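PDB 5ZB9: DNA damage response protein Rtt109, putative from Neosartorya fumigata, which probably transfers an acetyl group from acetyl-CoA to a lysine of histone H3, as an acetyltransferase of the Rtt109 family. Local coordinates for residues N249-P257 and G289-F300; A41-S49 and Q333-S341. All blocks are in the same frame, centred on the assembly; numbering follows the deposited sequence.

Contact 1: N249-P257 and G289-F300; sequences NAPPRCLVP and GHWRSVKSLAQF
Pro-252 is the main bump here, pushed into a hollow of 289-300 where the loop turns into the N-terminus of helix 297-304. This is loop packing within the histone acetyltransferase fold, away from the CoA site. The proline's CB touches Trp-291 CZ3 at 3.6 Å, and its CG rests on the backbone of Ser-296, 3.7 Å from CA. Ser-296 is the N-cap, its OG accepting from Gln-299 N, so the proline sits beside a capped helix start. Next along, Arg-253 lays the root of its side chain on the indole, CB 3.3 Å from Trp-291 CZ2, with its backbone N over a ring face. Arg-253 NE in a salt bridge and Trp-291 NE1 in a hydrogen bond share OD1 of Asp-272. Further on, Val-256 CG2 fits into the angle formed by Leu-297 CD1 (3.7 Å) and one face of the Phe-300 ring; CG2 lies anti to the carbonyl carbon, which turns it to the helix. At the other end, Pro-251 CB meets the edge of the His-290 ring, 3.7 Å from CD2, their side chains crossing nearly at right angles. A water over the centre of the indole takes the Arg-253 N-H at 2.9 Å and donates to Gly-289 O at 2.8 Å.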
loop_
_atom_site.group_PDB
_atom_site.type_symbol
_atom_site.label_atom_id
_atom_site.label_comp_id
_atom_site.label_asym_id
_atom_site.label_seq_id
_atom_site.Cartn_x
_atom_site.Cartn_y
_atom_site.Cartn_z
ATOM N N ASN A 249 11.077 -18.466 13.609
ATOM C CA ASN A 249 12.304 -19.253 13.563
ATOM C C ASN A 249 12.490 -19.941 12.220
ATOM O O ASN A 249 13.512 -20.586 11.987
ATOM C CB ASN A 249 12.322 -20.286 14.690
ATOM C CG ASN A 249 12.762 -19.694 16.019
ATOM O OD1 ASN A 249 12.693 -18.482 16.227
ATOM N ND2 ASN A 249 13.223 -20.551 16.924
ATOM N N ALA A 250 11.503 -19.796 11.339
ATOM C CA ALA A 250 11.611 -20.287 9.968
ATOM C C ALA A 250 12.760 -19.565 9.249
ATOM O O ALA A 250 13.241 -18.536 9.733
ATOM C CB ALA A 250 10.291 -20.091 9.240
ATOM N N PRO A 251 13.233 -20.106 8.109
ATOM C CA PRO A 251 14.338 -19.426 7.413
ATOM C C PRO A 251 13.954 -18.011 6.974
ATOM O O PRO A 251 12.789 -17.778 6.642
ATOM C CB PRO A 251 14.596 -20.317 6.198
ATOM C CG PRO A 251 14.002 -21.630 6.551
ATOM C CD PRO A 251 12.827 -21.339 7.416
ATOM N N PRO A 252 14.920 -17.078 6.979
ATOM C CA PRO A 252 14.640 -15.668 6.682
ATOM C C PRO A 252 13.845 -15.472 5.388
ATOM O O PRO A 252 13.015 -14.571 5.329
ATOM C CB PRO A 252 16.036 -15.053 6.568
ATOM C CG PRO A 252 16.891 -15.925 7.419
ATOM C CD PRO A 252 16.344 -17.308 7.276
ATOM N N ARG A 253 14.064 -16.322 4.388
ATOM C CA ARG A 253 13.367 -16.194 3.110
ATOM C C ARG A 253 11.851 -16.328 3.236
ATOM O O ARG A 253 11.119 -16.008 2.302
ATOM C CB ARG A 253 13.892 -17.229 2.105
ATOM C CG ARG A 253 13.548 -18.681 2.429
ATOM C CD ARG A 253 14.036 -19.608 1.324
ATOM N NE ARG A 253 13.568 -19.152 0.025
ATOM C CZ ARG A 253 12.426 -19.541 -0.526
ATOM N NH1 ARG A 253 11.651 -20.414 0.107
ATOM N NH2 ARG A 253 12.061 -19.060 -1.710
ATOM N N CYS A 254 11.387 -16.805 4.389
ATOM C CA CYS A 254 9.960 -17.012 4.626
ATOM C C CYS A 254 9.337 -15.884 5.436
ATOM O O CYS A 254 8.120 -15.827 5.598
ATOM C CB CYS A 254 9.721 -18.335 5.367
ATOM S SG CYS A 254 10.490 -19.794 4.633
ATOM N N LEU A 255 10.179 -14.996 5.953
ATOM C CA LEU A 255 9.740 -14.025 6.941
ATOM C C LEU A 255 9.452 -12.641 6.358
ATOM O O LEU A 255 8.960 -11.772 7.063
ATOM C CB LEU A 255 10.791 -13.916 8.044
ATOM C CG LEU A 255 11.142 -15.260 8.693
ATOM C CD1 LEU A 255 12.125 -15.079 9.844
ATOM C CD2 LEU A 255 9.883 -15.986 9.156
ATOM N N VAL A 256 9.761 -12.447 5.076
ATOM C CA VAL A 256 9.586 -11.155 4.401
ATOM C C VAL A 256 8.561 -11.234 3.266
ATOM O O VAL A 256 8.614 -12.145 2.448
ATOM C CB VAL A 256 10.920 -10.656 3.830
ATOM C CG1 VAL A 256 10.758 -9.281 3.212
ATOM C CG2 VAL A 256 11.981 -10.636 4.913
ATOM N N PRO A 257 7.620 -10.281 3.204
ATOM C CA PRO A 257 6.594 -10.403 2.161
ATOM C C PRO A 257 7.107 -10.008 0.776
ATOM O O PRO A 257 7.920 -9.101 0.657
ATOM C CB PRO A 257 5.501 -9.445 2.638
ATOM C CG PRO A 257 6.236 -8.413 3.429
ATOM C CD PRO A 257 7.393 -9.116 4.080
ATOM N N GLY A 289 16.397 -24.168 2.858
ATOM C CA GLY A 289 15.912 -22.848 2.514
ATOM C C GLY A 289 16.823 -21.757 3.041
ATOM O O GLY A 289 16.424 -20.600 3.141
ATOM N N HIS A 290 18.054 -22.119 3.386
ATOM C CA HIS A 290 18.996 -21.144 3.913
ATOM C C HIS A 290 19.858 -20.562 2.805
ATOM O O HIS A 290 20.425 -21.285 1.990
ATOM C CB HIS A 290 19.879 -21.763 4.991
ATOM C CG HIS A 290 19.145 -22.109 6.248
ATOM N ND1 HIS A 290 19.618 -23.030 7.158
ATOM C CD2 HIS A 290 17.974 -21.651 6.753
ATOM C CE1 HIS A 290 18.771 -23.127 8.166
ATOM N NE2 HIS A 290 17.766 -22.299 7.948
ATOM N N TRP A 291 19.942 -19.239 2.785
ATOM C CA TRP A 291 20.777 -18.531 1.840
ATOM C C TRP A 291 22.255 -18.710 2.146
ATOM O O TRP A 291 22.634 -19.069 3.263
ATOM C CB TRP A 291 20.448 -17.049 1.862
ATOM C CG TRP A 291 19.083 -16.689 1.395
ATOM C CD1 TRP A 291 18.419 -17.193 0.324
ATOM C CD2 TRP A 291 18.219 -15.708 1.983
ATOM N NE1 TRP A 291 17.191 -16.584 0.200
ATOM C CE2 TRP A 291 17.047 -15.668 1.211
ATOM C CE3 TRP A 291 18.329 -14.856 3.089
ATOM C CZ2 TRP A 291 15.997 -14.805 1.500
ATOM C CZ3 TRP A 291 17.284 -14.014 3.381
ATOM C CH2 TRP A 291 16.131 -13.997 2.597
ATOM N N ARG A 292 23.089 -18.418 1.155
ATOM C CA ARG A 292 24.531 -18.530 1.318
ATOM C C ARG A 292 25.096 -17.295 2.014
ATOM O O ARG A 292 25.784 -17.403 3.027
ATOM C CB ARG A 292 25.210 -18.733 -0.042
ATOM C CG ARG A 292 26.720 -18.914 0.037
ATOM C CD ARG A 292 27.356 -19.130 -1.333
ATOM N NE ARG A 292 27.199 -17.968 -2.202
ATOM C CZ ARG A 292 26.544 -17.992 -3.358
ATOM N NH1 ARG A 292 26.448 -16.884 -4.087
ATOM N NH2 ARG A 292 25.991 -19.127 -3.787
ATOM N N SER A 293 24.784 -16.119 1.479
ATOM C CA SER A 293 25.403 -14.889 1.957
ATOM C C SER A 293 24.642 -14.195 3.089
ATOM O O SER A 293 25.208 -13.344 3.765
ATOM C CB SER A 293 25.581 -13.918 0.795
ATOM O OG SER A 293 24.335 -13.574 0.226
ATOM N N VAL A 294 23.374 -14.543 3.296
ATOM C CA VAL A 294 22.583 -13.932 4.370
ATOM C C VAL A 294 21.963 -15.002 5.268
ATOM O O VAL A 294 21.244 -15.884 4.784
ATOM C CB VAL A 294 21.462 -13.021 3.812
ATOM C CG1 VAL A 294 20.484 -12.634 4.916
ATOM C CG2 VAL A 294 22.049 -11.780 3.161
ATOM N N LYS A 295 22.221 -14.907 6.573
ATOM C CA LYS A 295 21.895 -15.990 7.505
ATOM C C LYS A 295 20.755 -15.693 8.475
ATOM O O LYS A 295 20.222 -16.603 9.105
ATOM C CB LYS A 295 23.142 -16.373 8.307
ATOM C CG LYS A 295 24.280 -16.923 7.455
ATOM C CD LYS A 295 23.829 -18.161 6.696
ATOM C CE LYS A 295 24.946 -18.762 5.852
ATOM N NZ LYS A 295 24.521 -20.088 5.303
ATOM N N SER A 296 20.381 -14.427 8.602
ATOM C CA SER A 296 19.295 -14.053 9.496
ATOM C C SER A 296 18.492 -12.881 8.953
ATOM O O SER A 296 18.918 -12.196 8.011
ATOM C CB SER A 296 19.841 -13.687 10.865
ATOM O OG SER A 296 20.496 -12.433 10.800
ATOM N N LEU A 297 17.337 -12.639 9.567
ATOM C CA LEU A 297 16.496 -11.510 9.199
ATOM C C LEU A 297 17.217 -10.190 9.473
ATOM O O LEU A 297 17.183 -9.271 8.654
ATOM C CB LEU A 297 15.172 -11.571 9.955
ATOM C CG LEU A 297 14.107 -10.562 9.541
ATOM C CD1 LEU A 297 13.978 -10.508 8.020
ATOM C CD2 LEU A 297 12.785 -10.921 10.191
ATOM N N ALA A 298 17.881 -10.107 10.621
ATOM C CA ALA A 298 18.681 -8.934 10.970
ATOM C C ALA A 298 19.723 -8.635 9.899
ATOM O O ALA A 298 19.972 -7.479 9.556
ATOM C CB ALA A 298 19.359 -9.142 12.321
ATOM N N GLN A 299 20.327 -9.690 9.368
ATOM C CA GLN A 299 21.391 -9.545 8.389
ATOM C C GLN A 299 20.821 -9.179 7.014
ATOM O O GLN A 299 21.486 -8.524 6.206
ATOM C CB GLN A 299 22.210 -10.832 8.319
ATOM C CG GLN A 299 23.608 -10.653 7.772
ATOM C CD GLN A 299 24.361 -11.974 7.625
ATOM O OE1 GLN A 299 23.928 -13.023 8.126
ATOM N NE2 GLN A 299 25.497 -11.926 6.927
ATOM N N PHE A 300 19.585 -9.598 6.756
ATOM C CA PHE A 300 18.876 -9.199 5.542
ATOM C C PHE A 300 18.691 -7.676 5.483
ATOM O O PHE A 300 18.983 -7.057 4.461
ATOM C CB PHE A 300 17.517 -9.919 5.453
ATOM C CG PHE A 300 16.646 -9.458 4.308
ATOM C CD1 PHE A 300 16.807 -9.989 3.037
ATOM C CD2 PHE A 300 15.660 -8.501 4.507
ATOM C CE1 PHE A 300 16.012 -9.565 1.984
ATOM C CE2 PHE A 300 14.859 -8.075 3.457
ATOM C CZ PHE A 300 15.035 -8.609 2.196
HETATM O O HOH W 1 16.476 -17.971 4.019
#

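Contact 2: A41-S49 and Q333-S341; sequences APPGEEPES and QMTSSRVAS
Arg-338 runs between the carboxylates of Glu-45 and Glu-48 and over the backbone carbonyl of Glu-46, beside a single beta bridge that pairs Glu-45 with Ala-340. From CB outward, the chain first packs against Glu-46 O, with CB 3.5 Å from Glu-45 OE1. CG touches the same carbonyl oxygen and, at 3.5 Å, CG of Glu-48. CD keeps to Glu-46 O, 3.4 Å away, and a bend about CG-CD (chi3 -61°) swings NE to Glu-45, where it donates to OE1 at 2.7 Å in a salt bridge. That oxygen lies close to the guanidinium plane, yet the N-H reaches it from above the carboxylate plane, the two planes being 55° apart. CZ lies near Pro-42 CG, which sits over one face, offset toward the rim; over the centre of the opposite face is Ser-336 OG, which accepts from Arg-338 N in an ST turn. NH2 lies 3.6 Å from Glu-45 OE1. NH1 makes a long ion pair with Glu-48 OE2; its salt bridge to Asp-246 OD1 comes from outside the two segments. Beside the arginine, Glu-46 N donates to Val-339 O at 3.0 Å, and Ser-337 OG donates to Glu-48 OE1 at 2.8 Å. Two waters tie Ser-337 to the backbone of Ser-49. One cation thus serves carboxylates from separate loops, and its charge would be expected to offset the repulsion between Glu-45 and Glu-48.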
loop_
_atom_site.group_PDB
_atom_site.type_symbol
_atom_site.label_atom_id
_atom_site.label_comp_id
_atom_site.label_asym_id
_atom_site.label_seq_id
_atom_site.Cartn_x
_atom_site.Cartn_y
_atom_site.Cartn_z
ATOM N N ALA A 41 6.819 -20.433 1.504
ATOM C CA ALA A 41 6.592 -21.530 2.444
ATOM C C ALA A 41 7.903 -22.052 3.000
ATOM O O ALA A 41 8.901 -22.122 2.283
ATOM C CB ALA A 41 5.826 -22.663 1.773
ATOM N N PRO A 42 7.907 -22.416 4.287
ATOM C CA PRO A 42 9.071 -23.068 4.894
ATOM C C PRO A 42 9.227 -24.470 4.317
ATOM O O PRO A 42 8.271 -24.980 3.727
ATOM C CB PRO A 42 8.721 -23.119 6.389
ATOM C CG PRO A 42 7.467 -22.313 6.545
ATOM C CD PRO A 42 6.782 -22.315 5.226
ATOM N N PRO A 43 10.407 -25.088 4.476
ATOM C CA PRO A 43 10.581 -26.455 3.962
ATOM C C PRO A 43 9.546 -27.424 4.537
ATOM O O PRO A 43 9.300 -27.415 5.744
ATOM C CB PRO A 43 11.994 -26.829 4.418
ATOM C CG PRO A 43 12.341 -25.848 5.500
ATOM C CD PRO A 43 11.613 -24.592 5.159
ATOM N N GLY A 44 8.926 -28.219 3.671
ATOM C CA GLY A 44 7.986 -29.231 4.113
ATOM C C GLY A 44 6.536 -28.791 4.202
ATOM O O GLY A 44 5.666 -29.579 4.578
ATOM N N GLU A 45 6.266 -27.535 3.863
ATOM C CA GLU A 45 4.903 -27.026 3.920
ATOM C C GLU A 45 4.492 -26.424 2.588
ATOM O O GLU A 45 5.334 -26.093 1.753
ATOM C CB GLU A 45 4.764 -25.993 5.036
ATOM C CG GLU A 45 5.441 -26.405 6.333
ATOM C CD GLU A 45 4.877 -25.695 7.542
ATOM O OE1 GLU A 45 3.709 -25.258 7.479
ATOM O OE2 GLU A 45 5.596 -25.575 8.557
ATOM N N GLU A 46 3.188 -26.303 2.380
ATOM C CA GLU A 46 2.674 -25.637 1.196
ATOM C C GLU A 46 2.468 -24.153 1.497
ATOM O O GLU A 46 2.331 -23.767 2.660
ATOM C CB GLU A 46 1.365 -26.290 0.736
ATOM C CG GLU A 46 1.543 -27.679 0.124
ATOM C CD GLU A 46 2.436 -27.671 -1.111
ATOM O OE1 GLU A 46 2.262 -26.780 -1.972
ATOM O OE2 GLU A 46 3.317 -28.556 -1.217
ATOM N N PRO A 47 2.474 -23.313 0.450
ATOM C CA PRO A 47 2.198 -21.881 0.610
ATOM C C PRO A 47 0.773 -21.633 1.095
ATOM O O PRO A 47 -0.108 -22.449 0.828
ATOM C CB PRO A 47 2.384 -21.323 -0.804
ATOM C CG PRO A 47 3.183 -22.339 -1.524
ATOM C CD PRO A 47 2.810 -23.654 -0.940
ATOM N N GLU A 48 0.547 -20.524 1.789
ATOM C CA GLU A 48 -0.798 -20.190 2.225
ATOM C C GLU A 48 -1.658 -19.849 1.025
ATOM O O GLU A 48 -1.204 -19.186 0.095
ATOM C CB GLU A 48 -0.787 -19.032 3.226
ATOM C CG GLU A 48 0.000 -19.345 4.481
ATOM C CD GLU A 48 -0.355 -18.452 5.649
ATOM O OE1 GLU A 48 -1.362 -17.719 5.555
ATOM O OE2 GLU A 48 0.376 -18.488 6.666
ATOM N N SER A 49 -2.891 -20.339 1.038
ATOM C CA SER A 49 -3.860 -19.994 0.014
ATOM C C SER A 49 -4.135 -18.493 0.058
ATOM O O SER A 49 -4.540 -17.958 1.092
ATOM C CB SER A 49 -5.153 -20.784 0.211
ATOM O OG SER A 49 -6.105 -20.417 -0.774
ATOM N N GLN A 333 0.486 -13.735 18.571
ATOM C CA GLN A 333 1.294 -14.059 17.399
ATOM C C GLN A 333 0.417 -14.504 16.229
ATOM O O GLN A 333 -0.640 -15.107 16.428
ATOM C CB GLN A 333 2.327 -15.146 17.738
ATOM C CG GLN A 333 3.251 -15.510 16.576
ATOM C CD GLN A 333 4.549 -16.159 17.026
ATOM O OE1 GLN A 333 5.582 -15.492 17.142
ATOM N NE2 GLN A 333 4.506 -17.468 17.270
ATOM N N MET A 334 0.853 -14.173 15.014
ATOM C CA MET A 334 0.206 -14.625 13.785
ATOM C C MET A 334 0.087 -16.152 13.770
ATOM O O MET A 334 0.954 -16.850 14.299
ATOM C CB MET A 334 0.995 -14.125 12.565
ATOM C CG MET A 334 0.504 -14.624 11.200
ATOM S SD MET A 334 -1.227 -14.260 10.816
ATOM C CE MET A 334 -1.225 -12.476 10.657
ATOM N N THR A 335 -0.995 -16.668 13.189
ATOM C CA THR A 335 -1.176 -18.114 13.083
ATOM C C THR A 335 -1.096 -18.576 11.621
ATOM O O THR A 335 -1.388 -17.817 10.696
ATOM C CB THR A 335 -2.519 -18.572 13.717
ATOM O OG1 THR A 335 -3.622 -17.996 13.008
ATOM C CG2 THR A 335 -2.593 -18.154 15.183
ATOM N N SER A 336 -0.684 -19.827 11.431
ATOM C CA SER A 336 -0.456 -20.399 10.104
ATOM C C SER A 336 -1.719 -21.030 9.492
ATOM O O SER A 336 -2.496 -21.689 10.188
ATOM C CB SER A 336 0.664 -21.445 10.186
ATOM O OG SER A 336 0.874 -22.099 8.948
ATOM N N SER A 337 -1.915 -20.821 8.190
ATOM C CA SER A 337 -3.001 -21.472 7.456
ATOM C C SER A 337 -2.442 -22.498 6.463
ATOM O O SER A 337 -3.174 -23.021 5.620
ATOM C CB SER A 337 -3.873 -20.439 6.722
ATOM O OG SER A 337 -3.174 -19.799 5.661
ATOM N N ARG A 338 -1.145 -22.780 6.577
ATOM C CA ARG A 338 -0.466 -23.726 5.691
ATOM C C ARG A 338 -0.890 -25.170 5.941
ATOM O O ARG A 338 -1.270 -25.534 7.059
ATOM C CB ARG A 338 1.058 -23.622 5.852
ATOM C CG ARG A 338 1.647 -22.259 5.531
ATOM C CD ARG A 338 3.167 -22.268 5.609
ATOM N NE ARG A 338 3.667 -22.607 6.946
ATOM C CZ ARG A 338 3.852 -21.731 7.934
ATOM N NH1 ARG A 338 3.568 -20.444 7.760
ATOM N NH2 ARG A 338 4.318 -22.149 9.106
ATOM N N VAL A 339 -0.813 -25.988 4.894
ATOM C CA VAL A 339 -1.029 -27.427 5.014
ATOM C C VAL A 339 0.291 -28.160 4.754
ATOM O O VAL A 339 1.125 -27.692 3.971
ATOM C CB VAL A 339 -2.114 -27.927 4.034
ATOM C CG1 VAL A 339 -2.595 -29.316 4.432
ATOM C CG2 VAL A 339 -3.285 -26.952 3.995
ATOM N N ALA A 340 0.487 -29.298 5.420
ATOM C CA ALA A 340 1.730 -30.060 5.290
ATOM C C ALA A 340 1.734 -30.931 4.032
ATOM O O ALA A 340 0.736 -31.579 3.706
ATOM C CB ALA A 340 1.958 -30.915 6.527
ATOM N N SER A 341 2.865 -30.939 3.333
ATOM C CA SER A 341 3.010 -31.702 2.097
ATOM C C SER A 341 3.781 -33.005 2.320
ATOM O O SER A 341 3.373 -34.073 1.857
ATOM C CB SER A 341 3.705 -30.848 1.030
ATOM O OG SER A 341 4.823 -30.159 1.571
HETATM O O HOH W 2 -4.992 -18.905 3.612
HETATM O O HOH W 3 -3.627 -22.390 2.973
#

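In the fold
Contacts 1 and 2 lie on the same side of the molecule, their centres 16 Å apart and about 23 and 24 Å from the centre of the chain, centre to centre. Along the sequence, contact 1 is nested inside the long loop that contact 2 closes. They touch directly: Cys-254 SG packs 3.6 Å from Pro-42 CA, and Pro-251 CG lies 4.1 Å from Pro-43 CD, so the 249-257 loop backs onto the turn at 42-45. Asp-246, just ahead of 249-257, holds Arg-338 of contact 2 and adds a second tie. Both contacts are away from residues such as Ser-96 and Trp-168, which bind CoA in another structure of this protein; none is bound here. Contact 1 joins a loop to the start of helix 297-304, contact 2 two surface loops.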